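PDB 2F46: hypothetical protein from Neisseria meningitidis Z2491, which is of unconfirmed function but is probably a phosphatase of the nonclassical, eukaryotic-like kind, hydrolysing phosphate esters. Local coordinates for residues L18-H23 / L117-R122. Sequence-based numbering, arbitrary orientation.
Sequences LKLDEH and LLWGFR
W119 reaches out from helix 113-125 and is met twice by the edge strand 18-21: L20 lies over one face of the indole, and D21 takes its N-H at the ring edge, in its plane. The tight part is the leucine. Its CG sits 3.8 Å above the ring plane, over the centre; CD2 closes on the five-membered ring, 3.7 Å from W119 CG, in a CH-pi contact, while CD1 lies over the six-membered ring, 4.0 Å from W119 CZ3. With CG of W119 anti to the backbone N (chi1 175°), the indole is carried off the helix to the strand. L24 of the neighbouring strand and I133 and R136 of helix 130-139 also touch it, and R123 makes a cation-pi contact.

The D21 side is the more open one: the residue is partly exposed, held by bonds rather than by packing. W119 NE1 donates to D21 OD2 over 2.9 Å, nearly straight at 176°, reaching it from the anti side, 31° out of the carboxylate plane. D21 OD1 accepts E22 N at 2.7 Å, which fixes the carboxylate where the strand ends. L20 and D21 together face L24 in a classic beta bulge. The contact thus joins the outermost strand of the mixed sheet to helix 113-125 within the phosphatase-like domain: a probably charged carboxylate satisfies the buried indole's N-H and fixes the ring's rotation, while the leucine packs its face.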
loop_
_atom_site.group_PDB
_atom_site.type_symbol
_atom_site.label_atom_id
_atom_site.label_comp_id
_atom_site.label_asym_id
_atom_site.label_seq_id
_atom_site.Cartn_x
_atom_site.Cartn_y
_atom_site.Cartn_z
ATOM N N LEU A 18 3.950 7.885 3.922
ATOM C CA LEU A 18 4.866 8.507 2.981
ATOM C C LEU A 18 4.457 8.266 1.540
ATOM O O LEU A 18 3.956 7.208 1.184
ATOM C CB LEU A 18 6.311 8.037 3.236
ATOM C CG LEU A 18 6.876 8.389 4.616
ATOM C CD1 LEU A 18 8.192 7.623 4.896
ATOM C CD2 LEU A 18 7.095 9.898 4.705
ATOM N N LYS A 19 4.765 9.224 0.684
ATOM C CA LYS A 19 4.445 9.147 -0.728
ATOM C C LYS A 19 5.323 8.200 -1.506
ATOM O O LYS A 19 6.556 8.252 -1.469
ATOM C CB LYS A 19 4.517 10.536 -1.361
ATOM C CG LYS A 19 3.820 10.632 -2.680
ATOM C CD LYS A 19 3.456 12.070 -3.000
ATOM C CE LYS A 19 1.964 12.205 -3.306
ATOM N NZ LYS A 19 1.478 13.616 -3.127
ATOM N N LEU A 20 4.703 7.312 -2.252
ATOM C CA LEU A 20 5.365 6.394 -3.110
ATOM C C LEU A 20 5.210 6.768 -4.597
ATOM O O LEU A 20 6.070 6.469 -5.432
ATOM C CB LEU A 20 4.817 4.992 -2.850
ATOM C CG LEU A 20 5.459 3.896 -3.664
ATOM C CD1 LEU A 20 6.989 3.827 -3.492
ATOM C CD2 LEU A 20 4.831 2.559 -3.279
ATOM N N ASP A 21 4.084 7.385 -4.960
ATOM C CA ASP A 21 3.848 7.819 -6.322
ATOM C C ASP A 21 2.897 9.007 -6.277
ATOM O O ASP A 21 2.444 9.400 -5.209
ATOM C CB ASP A 21 3.253 6.680 -7.154
ATOM C CG ASP A 21 3.611 6.769 -8.609
ATOM O OD1 ASP A 21 3.952 7.890 -9.079
ATOM O OD2 ASP A 21 3.529 5.719 -9.287
ATOM N N GLU A 22 2.635 9.602 -7.442
ATOM C CA GLU A 22 1.824 10.829 -7.572
ATOM C C GLU A 22 0.519 10.858 -6.743
ATOM O O GLU A 22 0.182 11.874 -6.110
ATOM C CB GLU A 22 1.497 11.045 -9.069
ATOM C CG GLU A 22 0.583 12.240 -9.372
ATOM C CD GLU A 22 0.267 12.413 -10.866
ATOM O OE1 GLU A 22 0.541 11.490 -11.681
ATOM O OE2 GLU A 22 -0.280 13.489 -11.209
ATOM N N HIS A 23 -0.202 9.750 -6.756
ATOM C CA HIS A 23 -1.489 9.696 -6.067
ATOM C C HIS A 23 -1.530 8.645 -4.966
ATOM O O HIS A 23 -2.606 8.282 -4.507
ATOM C CB HIS A 23 -2.585 9.387 -7.073
ATOM C CG HIS A 23 -2.738 10.444 -8.122
ATOM N ND1 HIS A 23 -2.918 11.770 -7.796
ATOM C CD2 HIS A 23 -2.741 10.379 -9.473
ATOM C CE1 HIS A 23 -3.016 12.481 -8.904
ATOM N NE2 HIS A 23 -2.919 11.661 -9.934
ATOM N N LEU A 117 5.546 -3.617 -2.962
ATOM C CA LEU A 117 5.759 -4.676 -3.950
ATOM C C LEU A 117 4.679 -4.701 -5.029
ATOM O O LEU A 117 4.974 -4.912 -6.224
ATOM C CB LEU A 117 5.809 -6.024 -3.282
ATOM C CG LEU A 117 7.076 -6.359 -2.540
ATOM C CD1 LEU A 117 6.906 -7.616 -1.760
ATOM C CD2 LEU A 117 8.229 -6.546 -3.486
ATOM N N LEU A 118 3.424 -4.540 -4.659
ATOM C CA LEU A 118 2.370 -4.514 -5.659
ATOM C C LEU A 118 2.618 -3.374 -6.655
ATOM O O LEU A 118 2.472 -3.563 -7.879
ATOM C CB LEU A 118 1.000 -4.390 -4.987
ATOM C CG LEU A 118 0.590 -5.648 -4.207
ATOM C CD1 LEU A 118 -0.566 -5.309 -3.292
ATOM C CD2 LEU A 118 0.208 -6.803 -5.139
ATOM N N TRP A 119 2.982 -2.202 -6.135
ATOM C CA TRP A 119 3.366 -1.034 -6.944
ATOM C C TRP A 119 4.579 -1.383 -7.775
ATOM O O TRP A 119 4.599 -1.228 -9.009
ATOM C CB TRP A 119 3.657 0.156 -6.036
ATOM C CG TRP A 119 4.163 1.350 -6.701
ATOM C CD1 TRP A 119 3.421 2.349 -7.248
ATOM C CD2 TRP A 119 5.519 1.719 -6.845
ATOM N NE1 TRP A 119 4.261 3.302 -7.795
ATOM C CE2 TRP A 119 5.555 2.937 -7.551
ATOM C CE3 TRP A 119 6.726 1.111 -6.471
ATOM C CZ2 TRP A 119 6.736 3.581 -7.862
ATOM C CZ3 TRP A 119 7.908 1.766 -6.768
ATOM C CH2 TRP A 119 7.903 2.963 -7.488
ATOM N N GLY A 120 5.589 -1.937 -7.127
ATOM C CA GLY A 120 6.897 -2.148 -7.770
ATOM C C GLY A 120 6.889 -3.198 -8.857
ATOM O O GLY A 120 7.566 -3.038 -9.860
ATOM N N PHE A 121 6.174 -4.294 -8.703
ATOM C CA PHE A 121 6.049 -5.307 -9.765
ATOM C C PHE A 121 5.439 -4.711 -11.045
ATOM O O PHE A 121 5.811 -5.107 -12.179
ATOM C CB PHE A 121 5.193 -6.484 -9.299
ATOM C CG PHE A 121 5.892 -7.425 -8.387
ATOM C CD1 PHE A 121 7.112 -7.929 -8.694
ATOM C CD2 PHE A 121 5.289 -7.824 -7.191
ATOM C CE1 PHE A 121 7.729 -8.815 -7.823
ATOM C CE2 PHE A 121 5.898 -8.711 -6.349
ATOM C CZ PHE A 121 7.087 -9.180 -6.626
ATOM N N ARG A 122 4.513 -3.789 -10.860
ATOM C CA ARG A 122 3.861 -3.117 -12.001
ATOM C C ARG A 122 4.840 -2.185 -12.703
ATOM O O ARG A 122 4.905 -2.195 -13.959
ATOM C CB ARG A 122 2.608 -2.390 -11.532
ATOM C CG ARG A 122 1.866 -1.618 -12.576
ATOM C CD ARG A 122 1.390 -2.495 -13.704
ATOM N NE ARG A 122 1.349 -1.700 -14.921
ATOM C CZ ARG A 122 1.241 -2.194 -16.148
ATOM N NH1 ARG A 122 1.114 -3.500 -16.352
ATOM N NH2 ARG A 122 1.232 -1.360 -17.180
#